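Local coordinates for protein type-2Aa cytolytic delta-endotoxin (Bacillus thuringiensis serovar kyushuensis, PDB 1CBY) that kills the larvae of dipteran insects by forming pores in the epithelial cell membrane of their midgut, at residues 32-40 with 236-244; 110-119 with 132-143. All coordinates share one frame; numbering follows the deposited sequence.

In the fold
Two contacts at very different sequence separations illustrate how a single-domain toxin is closed and layered. Strand 28-36 and the turn after it open the account, but their partner, helix 233-237 with the tail after it, arrives only near the C terminus. Contact 1 therefore spans almost the whole fold and ties an early strand to the C-terminal tail. Contact 2 lies wholly within that long span: helix 107-122 turns back through a short connection, and helix 129-141 returns alongside it, closing a small loop over the mixed sheet. The contacts occupy opposite sides of the chain's centre, with nearest atoms about 10 Å apart, yet each also reaches the second subunit of the protoxin dimer.

Contact 1: residues 32-40 with 236-244; sequences VLTVPSSDL and IFNVNNYNL
V35 and L33, on one side of strand 28-36, supply the apolar part of this contact by meeting the ring of F237. V35 CG1, set between its backbone N and carbonyl carbon (chi1 69°), lies 3.9 Å from F237 CE2, while L33 CD1 comes within 4.3 Å of F237 CZ. Direct hydrogen bonds take over beyond the strand. S38 OG donates to F237 O at 3.2 Å, in the carbonyl plane and on a lone pair. N241 N reaches D39 OD2 in a nearly straight bond of 3.1 Å (177°), from above the carboxylate plane. The D39 carboxylate and the N241 amide group are stacked, their planes 16° apart, and OD2 also sits at the edge of the Y242 ring. The other oxygen, OD1, accepts L40 N through its anti lone pair. Water extends the network: one molecule joins D39 OD1 to Y242 OH, another joins S38 N to F237 O. Strand 28-36 pairs antiparallel with a strand of the second subunit, whose P51 packs on F237, so the sheet runs on across the interface. This is the intertwined N-terminal arm of the inactive protoxin dimer, held to segment 236-244 around D39 and S38, the N-terminal processing stop.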
loop_
_atom_site.group_PDB
_atom_site.type_symbol
_atom_site.label_atom_id
_atom_site.label_comp_id
_atom_site.label_asym_id
_atom_site.label_seq_id
_atom_site.Cartn_x
_atom_site.Cartn_y
_atom_site.Cartn_z
ATOM N N VAL A 32 1.686 -4.126 -2.260
ATOM C CA VAL A 32 0.452 -3.895 -1.520
ATOM C C VAL A 32 -0.262 -5.237 -1.635
ATOM O O VAL A 32 -0.704 -5.629 -2.717
ATOM C CB VAL A 32 -0.412 -2.789 -2.142
ATOM C CG1 VAL A 32 -1.619 -2.520 -1.257
ATOM C CG2 VAL A 32 0.402 -1.527 -2.311
ATOM N N LEU A 33 -0.278 -5.974 -0.535
ATOM C CA LEU A 33 -0.888 -7.292 -0.485
ATOM C C LEU A 33 -2.300 -7.302 0.079
ATOM O O LEU A 33 -2.535 -6.859 1.208
ATOM C CB LEU A 33 -0.038 -8.224 0.380
ATOM C CG LEU A 33 0.524 -9.515 -0.213
ATOM C CD1 LEU A 33 0.999 -10.389 0.937
ATOM C CD2 LEU A 33 -0.519 -10.251 -1.036
ATOM N N THR A 34 -3.232 -7.819 -0.711
ATOM C CA THR A 34 -4.610 -7.963 -0.279
ATOM C C THR A 34 -4.860 -9.447 -0.499
ATOM O O THR A 34 -4.958 -9.916 -1.634
ATOM C CB THR A 34 -5.574 -7.107 -1.098
ATOM O OG1 THR A 34 -5.111 -5.752 -1.104
ATOM C CG2 THR A 34 -6.960 -7.142 -0.469
ATOM N N VAL A 35 -4.859 -10.190 0.597
ATOM C CA VAL A 35 -5.037 -11.630 0.562
ATOM C C VAL A 35 -6.149 -12.019 1.548
ATOM O O VAL A 35 -6.269 -11.408 2.612
ATOM C CB VAL A 35 -3.698 -12.318 0.951
ATOM C CG1 VAL A 35 -3.371 -12.082 2.416
ATOM C CG2 VAL A 35 -3.745 -13.771 0.661
ATOM N N PRO A 36 -7.026 -12.974 1.170
ATOM C CA PRO A 36 -8.116 -13.405 2.058
ATOM C C PRO A 36 -7.603 -13.936 3.397
ATOM O O PRO A 36 -6.727 -14.795 3.436
ATOM C CB PRO A 36 -8.837 -14.477 1.230
ATOM C CG PRO A 36 -7.828 -14.894 0.199
ATOM C CD PRO A 36 -7.152 -13.612 -0.150
ATOM N N SER A 37 -8.158 -13.408 4.484
ATOM C CA SER A 37 -7.749 -13.774 5.838
ATOM C C SER A 37 -8.514 -14.954 6.429
ATOM O O SER A 37 -9.667 -15.205 6.074
ATOM C CB SER A 37 -7.891 -12.557 6.762
ATOM O OG SER A 37 -7.383 -12.819 8.061
ATOM N N SER A 38 -7.858 -15.666 7.341
ATOM C CA SER A 38 -8.454 -16.810 8.024
ATOM C C SER A 38 -9.293 -16.351 9.214
ATOM O O SER A 38 -10.108 -17.109 9.738
ATOM C CB SER A 38 -7.365 -17.774 8.509
ATOM O OG SER A 38 -6.789 -18.493 7.428
ATOM N N ASP A 39 -9.099 -15.105 9.630
ATOM C CA ASP A 39 -9.830 -14.550 10.757
ATOM C C ASP A 39 -10.107 -13.072 10.480
ATOM O O ASP A 39 -9.678 -12.534 9.457
ATOM C CB ASP A 39 -9.013 -14.720 12.039
ATOM C CG ASP A 39 -9.868 -15.092 13.241
ATOM O OD1 ASP A 39 -10.966 -14.519 13.395
ATOM O OD2 ASP A 39 -9.442 -15.957 14.037
ATOM N N LEU A 40 -10.816 -12.414 11.389
ATOM C CA LEU A 40 -11.168 -11.015 11.213
ATOM C C LEU A 40 -9.944 -10.110 11.250
ATOM O O LEU A 40 -9.026 -10.332 12.036
ATOM C CB LEU A 40 -12.191 -10.601 12.274
ATOM C CG LEU A 40 -13.490 -11.424 12.305
ATOM C CD1 LEU A 40 -14.436 -10.907 13.375
ATOM C CD2 LEU A 40 -14.171 -11.369 10.952
ATOM N N ILE A 236 1.674 -19.943 7.123
ATOM C CA ILE A 236 1.764 -18.638 7.765
ATOM C C ILE A 236 0.423 -17.904 7.742
ATOM O O ILE A 236 -0.058 -17.456 8.780
ATOM C CB ILE A 236 2.881 -17.764 7.118
ATOM C CG1 ILE A 236 4.252 -18.401 7.375
ATOM C CG2 ILE A 236 2.852 -16.347 7.679
ATOM C CD1 ILE A 236 5.412 -17.634 6.799
ATOM N N PHE A 237 -0.212 -17.839 6.579
ATOM C CA PHE A 237 -1.488 -17.146 6.468
ATOM C C PHE A 237 -2.702 -17.900 7.013
ATOM O O PHE A 237 -3.814 -17.378 6.997
ATOM C CB PHE A 237 -1.714 -16.679 5.031
ATOM C CG PHE A 237 -0.763 -15.596 4.599
ATOM C CD1 PHE A 237 0.473 -15.914 4.047
ATOM C CD2 PHE A 237 -1.085 -14.255 4.785
ATOM C CE1 PHE A 237 1.376 -14.912 3.688
ATOM C CE2 PHE A 237 -0.187 -13.248 4.430
ATOM C CZ PHE A 237 1.044 -13.578 3.881
ATOM N N ASN A 238 -2.495 -19.120 7.497
ATOM C CA ASN A 238 -3.586 -19.911 8.072
ATOM C C ASN A 238 -3.751 -19.609 9.555
ATOM O O ASN A 238 -4.743 -20.003 10.171
ATOM C CB ASN A 238 -3.335 -21.411 7.903
ATOM C CG ASN A 238 -3.800 -21.948 6.561
ATOM O OD1 ASN A 238 -3.673 -23.142 6.291
ATOM N ND2 ASN A 238 -4.344 -21.079 5.714
ATOM N N VAL A 239 -2.756 -18.946 10.136
ATOM C CA VAL A 239 -2.787 -18.601 11.554
ATOM C C VAL A 239 -3.975 -17.681 11.833
ATOM O O VAL A 239 -4.248 -16.756 11.071
ATOM C CB VAL A 239 -1.460 -17.915 11.992
ATOM C CG1 VAL A 239 -1.518 -17.518 13.461
ATOM C CG2 VAL A 239 -0.273 -18.845 11.744
ATOM N N ASN A 240 -4.693 -17.953 12.915
ATOM C CA ASN A 240 -5.853 -17.142 13.274
ATOM C C ASN A 240 -5.513 -16.189 14.405
ATOM O O ASN A 240 -4.354 -16.081 14.793
ATOM C CB ASN A 240 -7.046 -18.030 13.648
ATOM C CG ASN A 240 -6.749 -18.999 14.788
ATOM O OD1 ASN A 240 -7.533 -19.907 15.038
ATOM N ND2 ASN A 240 -5.628 -18.817 15.475
ATOM N N ASN A 241 -6.520 -15.526 14.962
ATOM C CA ASN A 241 -6.286 -14.582 16.048
ATOM C C ASN A 241 -6.425 -15.235 17.419
ATOM O O ASN A 241 -6.834 -14.582 18.375
ATOM C CB ASN A 241 -7.268 -13.409 15.955
ATOM C CG ASN A 241 -7.356 -12.815 14.563
ATOM O OD1 ASN A 241 -8.390 -12.276 14.181
ATOM N ND2 ASN A 241 -6.279 -12.911 13.799
ATOM N N TYR A 242 -6.065 -16.509 17.532
ATOM C CA TYR A 242 -6.212 -17.206 18.805
ATOM C C TYR A 242 -4.967 -17.969 19.221
ATOM O O TYR A 242 -4.227 -18.467 18.375
ATOM C CB TYR A 242 -7.430 -18.141 18.752
ATOM C CG TYR A 242 -8.741 -17.398 18.580
ATOM C CD1 TYR A 242 -9.186 -17.005 17.316
ATOM C CD2 TYR A 242 -9.508 -17.036 19.685
ATOM C CE1 TYR A 242 -10.351 -16.261 17.163
ATOM C CE2 TYR A 242 -10.678 -16.294 19.542
ATOM C CZ TYR A 242 -11.090 -15.909 18.282
ATOM O OH TYR A 242 -12.230 -15.154 18.142
ATOM N N ASN A 243 -4.760 -18.067 20.536
ATOM C CA ASN A 243 -3.608 -18.754 21.114
ATOM C C ASN A 243 -2.327 -18.079 20.640
ATOM O O ASN A 243 -1.524 -18.673 19.917
ATOM C CB ASN A 243 -3.611 -20.238 20.737
ATOM C CG ASN A 243 -4.909 -20.918 21.096
ATOM O OD1 ASN A 243 -5.333 -20.893 22.247
ATOM N ND2 ASN A 243 -5.548 -21.532 20.108
ATOM N N LEU A 244 -2.155 -16.819 21.032
ATOM C CA LEU A 244 -0.977 -16.057 20.636
ATOM C C LEU A 244 -0.227 -15.376 21.782
ATOM O O LEU A 244 0.951 -15.036 21.636
ATOM C CB LEU A 244 -1.345 -15.033 19.554
ATOM C CG LEU A 244 -1.831 -15.578 18.207
ATOM C CD1 LEU A 244 -2.087 -14.443 17.244
ATOM C CD2 LEU A 244 -0.811 -16.537 17.623
HETATM O O HOH W 1 -5.894 -14.916 9.964
HETATM O O HOH W 2 -4.983 -14.908 7.282
HETATM O O HOH W 3 -12.253 -13.945 15.639
#

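Contact 2: residues 110-119 with 132-143; sequences MVEQLKKIIQ and WNSVEATIKGTF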
loop_
_atom_site.group_PDB
_atom_site.type_symbol
_atom_site.label_atom_id
_atom_site.label_comp_id
_atom_site.label_asym_id
_atom_site.label_seq_id
_atom_site.Cartn_x
_atom_site.Cartn_y
_atom_site.Cartn_z
ATOM N N MET A 110 -1.465 19.011 9.894
ATOM C CA MET A 110 -1.823 17.974 10.864
ATOM C C MET A 110 -1.003 16.701 10.695
ATOM O O MET A 110 -0.571 16.103 11.680
ATOM C CB MET A 110 -3.319 17.660 10.788
ATOM C CG MET A 110 -3.781 16.571 11.742
ATOM S SD MET A 110 -5.570 16.573 11.944
ATOM C CE MET A 110 -6.102 16.331 10.269
ATOM N N VAL A 111 -0.763 16.304 9.452
ATOM C CA VAL A 111 0.016 15.101 9.180
ATOM C C VAL A 111 1.418 15.194 9.795
ATOM O O VAL A 111 1.946 14.206 10.318
ATOM C CB VAL A 111 0.122 14.849 7.661
ATOM C CG1 VAL A 111 1.045 13.676 7.373
ATOM C CG2 VAL A 111 -1.252 14.577 7.096
ATOM N N GLU A 112 2.004 16.389 9.742
ATOM C CA GLU A 112 3.335 16.632 10.292
ATOM C C GLU A 112 3.351 16.454 11.801
ATOM O O GLU A 112 4.257 15.824 12.343
ATOM C CB GLU A 112 3.820 18.032 9.927
ATOM C CG GLU A 112 4.101 18.221 8.443
ATOM C CD GLU A 112 4.496 19.646 8.097
ATOM O OE1 GLU A 112 4.025 20.587 8.775
ATOM O OE2 GLU A 112 5.277 19.825 7.140
ATOM N N GLN A 113 2.354 17.005 12.482
ATOM C CA GLN A 113 2.275 16.871 13.931
ATOM C C GLN A 113 2.211 15.397 14.312
ATOM O O GLN A 113 3.020 14.920 15.110
ATOM C CB GLN A 113 1.036 17.582 14.476
ATOM C CG GLN A 113 1.325 18.619 15.552
ATOM C CD GLN A 113 2.021 18.058 16.784
ATOM O OE1 GLN A 113 1.389 17.811 17.811
ATOM N NE2 GLN A 113 3.335 17.894 16.699
ATOM N N LEU A 114 1.273 14.675 13.706
ATOM C CA LEU A 114 1.085 13.255 13.984
ATOM C C LEU A 114 2.327 12.422 13.675
ATOM O O LEU A 114 2.670 11.510 14.431
ATOM C CB LEU A 114 -0.124 12.717 13.214
ATOM C CG LEU A 114 -1.459 13.435 13.462
ATOM C CD1 LEU A 114 -2.522 12.850 12.566
ATOM C CD2 LEU A 114 -1.872 13.329 14.918
ATOM N N LYS A 115 3.009 12.744 12.579
ATOM C CA LYS A 115 4.222 12.027 12.190
ATOM C C LYS A 115 5.309 12.218 13.254
ATOM O O LYS A 115 6.086 11.306 13.551
ATOM C CB LYS A 115 4.717 12.536 10.838
ATOM C CG LYS A 115 5.946 11.820 10.315
ATOM C CD LYS A 115 6.407 12.419 8.996
ATOM C CE LYS A 115 7.349 11.471 8.269
ATOM N NZ LYS A 115 7.623 11.939 6.881
ATOM N N LYS A 116 5.343 13.407 13.839
ATOM C CA LYS A 116 6.316 13.735 14.868
ATOM C C LYS A 116 5.941 13.018 16.165
ATOM O O LYS A 116 6.810 12.564 16.911
ATOM C CB LYS A 116 6.354 15.251 15.075
ATOM C CG LYS A 116 7.602 15.772 15.761
ATOM C CD LYS A 116 7.576 17.289 15.825
ATOM C CE LYS A 116 8.887 17.855 16.343
ATOM N NZ LYS A 116 9.166 17.468 17.749
ATOM N N ILE A 117 4.640 12.909 16.425
ATOM C CA ILE A 117 4.156 12.230 17.621
ATOM C C ILE A 117 4.423 10.729 17.510
ATOM O O ILE A 117 4.758 10.075 18.497
ATOM C CB ILE A 117 2.657 12.496 17.850
ATOM C CG1 ILE A 117 2.430 13.999 18.039
ATOM C CG2 ILE A 117 2.165 11.740 19.075
ATOM C CD1 ILE A 117 0.983 14.400 18.186
ATOM N N ILE A 118 4.284 10.188 16.306
ATOM C CA ILE A 118 4.545 8.771 16.067
ATOM C C ILE A 118 6.034 8.518 16.311
ATOM O O ILE A 118 6.406 7.588 17.027
ATOM C CB ILE A 118 4.177 8.366 14.616
ATOM C CG1 ILE A 118 2.661 8.411 14.430
ATOM C CG2 ILE A 118 4.712 6.975 14.283
ATOM C CD1 ILE A 118 2.224 8.088 13.033
ATOM N N GLN A 119 6.877 9.367 15.727
ATOM C CA GLN A 119 8.324 9.261 15.881
ATOM C C GLN A 119 8.674 9.181 17.370
ATOM O O GLN A 119 9.456 8.326 17.797
ATOM C CB GLN A 119 9.006 10.479 15.246
ATOM C CG GLN A 119 10.527 10.454 15.309
ATOM C CD GLN A 119 11.149 11.810 15.029
ATOM O OE1 GLN A 119 10.801 12.807 15.663
ATOM N NE2 GLN A 119 12.081 11.854 14.085
ATOM N N TRP A 132 9.808 6.192 6.627
ATOM C CA TRP A 132 9.144 7.432 7.004
ATOM C C TRP A 132 8.179 7.951 5.939
ATOM O O TRP A 132 7.253 8.708 6.241
ATOM C CB TRP A 132 10.171 8.477 7.425
ATOM C CG TRP A 132 10.840 8.078 8.687
ATOM C CD1 TRP A 132 12.136 7.688 8.839
ATOM C CD2 TRP A 132 10.226 7.950 9.974
ATOM N NE1 TRP A 132 12.366 7.313 10.139
ATOM C CE2 TRP A 132 11.212 7.462 10.859
ATOM C CE3 TRP A 132 8.934 8.195 10.465
ATOM C CZ2 TRP A 132 10.951 7.210 12.206
ATOM C CZ3 TRP A 132 8.673 7.946 11.805
ATOM C CH2 TRP A 132 9.680 7.456 12.660
ATOM N N ASN A 133 8.385 7.528 4.697
ATOM C CA ASN A 133 7.490 7.914 3.614
ATOM C C ASN A 133 6.227 7.074 3.769
ATOM O O ASN A 133 5.120 7.569 3.578
ATOM C CB ASN A 133 8.127 7.657 2.247
ATOM C CG ASN A 133 9.023 8.798 1.789
ATOM O OD1 ASN A 133 9.738 8.667 0.796
ATOM N ND2 ASN A 133 8.986 9.922 2.500
ATOM N N SER A 134 6.401 5.809 4.148
ATOM C CA SER A 134 5.278 4.904 4.362
ATOM C C SER A 134 4.449 5.457 5.509
ATOM O O SER A 134 3.226 5.540 5.421
ATOM C CB SER A 134 5.767 3.499 4.716
ATOM O OG SER A 134 6.506 2.940 3.642
ATOM N N VAL A 135 5.131 5.878 6.568
ATOM C CA VAL A 135 4.464 6.448 7.725
ATOM C C VAL A 135 3.661 7.687 7.347
ATOM O O VAL A 135 2.496 7.809 7.721
ATOM C CB VAL A 135 5.467 6.817 8.831
ATOM C CG1 VAL A 135 4.779 7.625 9.912
ATOM C CG2 VAL A 135 6.062 5.558 9.427
ATOM N N GLU A 136 4.271 8.594 6.593
ATOM C CA GLU A 136 3.589 9.818 6.191
ATOM C C GLU A 136 2.424 9.531 5.249
ATOM O O GLU A 136 1.328 10.079 5.419
ATOM C CB GLU A 136 4.566 10.792 5.541
ATOM C CG GLU A 136 4.048 12.220 5.485
ATOM C CD GLU A 136 5.007 13.161 4.797
ATOM O OE1 GLU A 136 5.575 12.769 3.762
ATOM O OE2 GLU A 136 5.189 14.294 5.287
ATOM N N ALA A 137 2.660 8.665 4.267
ATOM C CA ALA A 137 1.622 8.294 3.309
ATOM C C ALA A 137 0.414 7.711 4.054
ATOM O O ALA A 137 -0.727 8.108 3.809
ATOM C CB ALA A 137 2.162 7.298 2.325
ATOM N N THR A 138 0.675 6.803 4.989
ATOM C CA THR A 138 -0.367 6.181 5.791
ATOM C C THR A 138 -1.145 7.231 6.596
ATOM O O THR A 138 -2.379 7.197 6.642
ATOM C CB THR A 138 0.240 5.125 6.746
ATOM O OG1 THR A 138 0.752 4.022 5.984
ATOM C CG2 THR A 138 -0.792 4.611 7.717
ATOM N N ILE A 139 -0.432 8.178 7.202
ATOM C CA ILE A 139 -1.083 9.221 7.992
ATOM C C ILE A 139 -1.985 10.061 7.100
ATOM O O ILE A 139 -3.134 10.325 7.447
ATOM C CB ILE A 139 -0.063 10.119 8.731
ATOM C CG1 ILE A 139 0.797 9.268 9.662
ATOM C CG2 ILE A 139 -0.782 11.167 9.576
ATOM C CD1 ILE A 139 -0.011 8.406 10.603
ATOM N N LYS A 140 -1.486 10.429 5.926
ATOM C CA LYS A 140 -2.270 11.214 4.982
ATOM C C LYS A 140 -3.545 10.455 4.611
ATOM O O LYS A 140 -4.622 11.043 4.502
ATOM C CB LYS A 140 -1.465 11.491 3.708
ATOM C CG LYS A 140 -0.317 12.465 3.856
ATOM C CD LYS A 140 0.350 12.679 2.506
ATOM C CE LYS A 140 1.468 13.701 2.562
ATOM N NZ LYS A 140 2.104 13.844 1.224
ATOM N N GLY A 141 -3.411 9.142 4.435
ATOM C CA GLY A 141 -4.538 8.302 4.069
ATOM C C GLY A 141 -5.600 8.198 5.148
ATOM O O GLY A 141 -6.710 7.744 4.891
ATOM N N THR A 142 -5.251 8.606 6.362
ATOM C CA THR A 142 -6.181 8.570 7.477
ATOM C C THR A 142 -7.151 9.751 7.387
ATOM O O THR A 142 -8.206 9.743 8.017
ATOM C CB THR A 142 -5.412 8.615 8.820
ATOM O OG1 THR A 142 -4.546 7.476 8.910
ATOM C CG2 THR A 142 -6.367 8.614 10.009
ATOM N N PHE A 143 -6.806 10.756 6.585
ATOM C CA PHE A 143 -7.658 11.934 6.456
ATOM C C PHE A 143 -8.069 12.269 5.028
ATOM O O PHE A 143 -9.022 13.018 4.824
ATOM C CB PHE A 143 -6.976 13.157 7.088
ATOM C CG PHE A 143 -6.571 12.955 8.524
ATOM C CD1 PHE A 143 -7.479 13.164 9.558
ATOM C CD2 PHE A 143 -5.287 12.528 8.842
ATOM C CE1 PHE A 143 -7.115 12.945 10.883
ATOM C CE2 PHE A 143 -4.916 12.307 10.162
ATOM C CZ PHE A 143 -5.835 12.516 11.186
#
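K115 and E136 meet where two consecutive helices pack at an axis distance of 9.6 Å, with their directions 129° apart, and the lysine shows how a long side chain can serve both apolar and polar ends of an interface. From CB, CG standing anti to the backbone N (chi1 -178°) and the extended chain beyond it carry the end of K115 in to helix 129-141. CG passes V135 CG1 at 4.4 Å; CE comes close to W132 O and E136 CB; NZ ends in a weak hydrogen bond to W132 O (3.3 Å) and a long salt bridge to E136 OE2 (3.7 Å). Nearby, W132 CH2 lies against CA and CB of Q119. Deeper in, I118 CD1 and I139 CD1 approach tip to tip, and I139 CG2 receives V111 CG1 and L114 CD1, each at 3.8 Å. At the far end M110 bends at its last torsion to lay CE over one face of the F143 ring, 3.6 Å from its centroid. Its SD, 4.4 Å from that centroid, makes a Met-aromatic contact, while T142 CG2 occupies the opposite face. The pair forms a helix hairpin on one face of the mixed sheet, as in the alpha/beta fold of Cyt toxins: L114 and I118 rest on strand 183-195, M110 on strands 90-102 and 210-225. Helix 129-141 also faces the second subunit, where K140 meets D147 and T148.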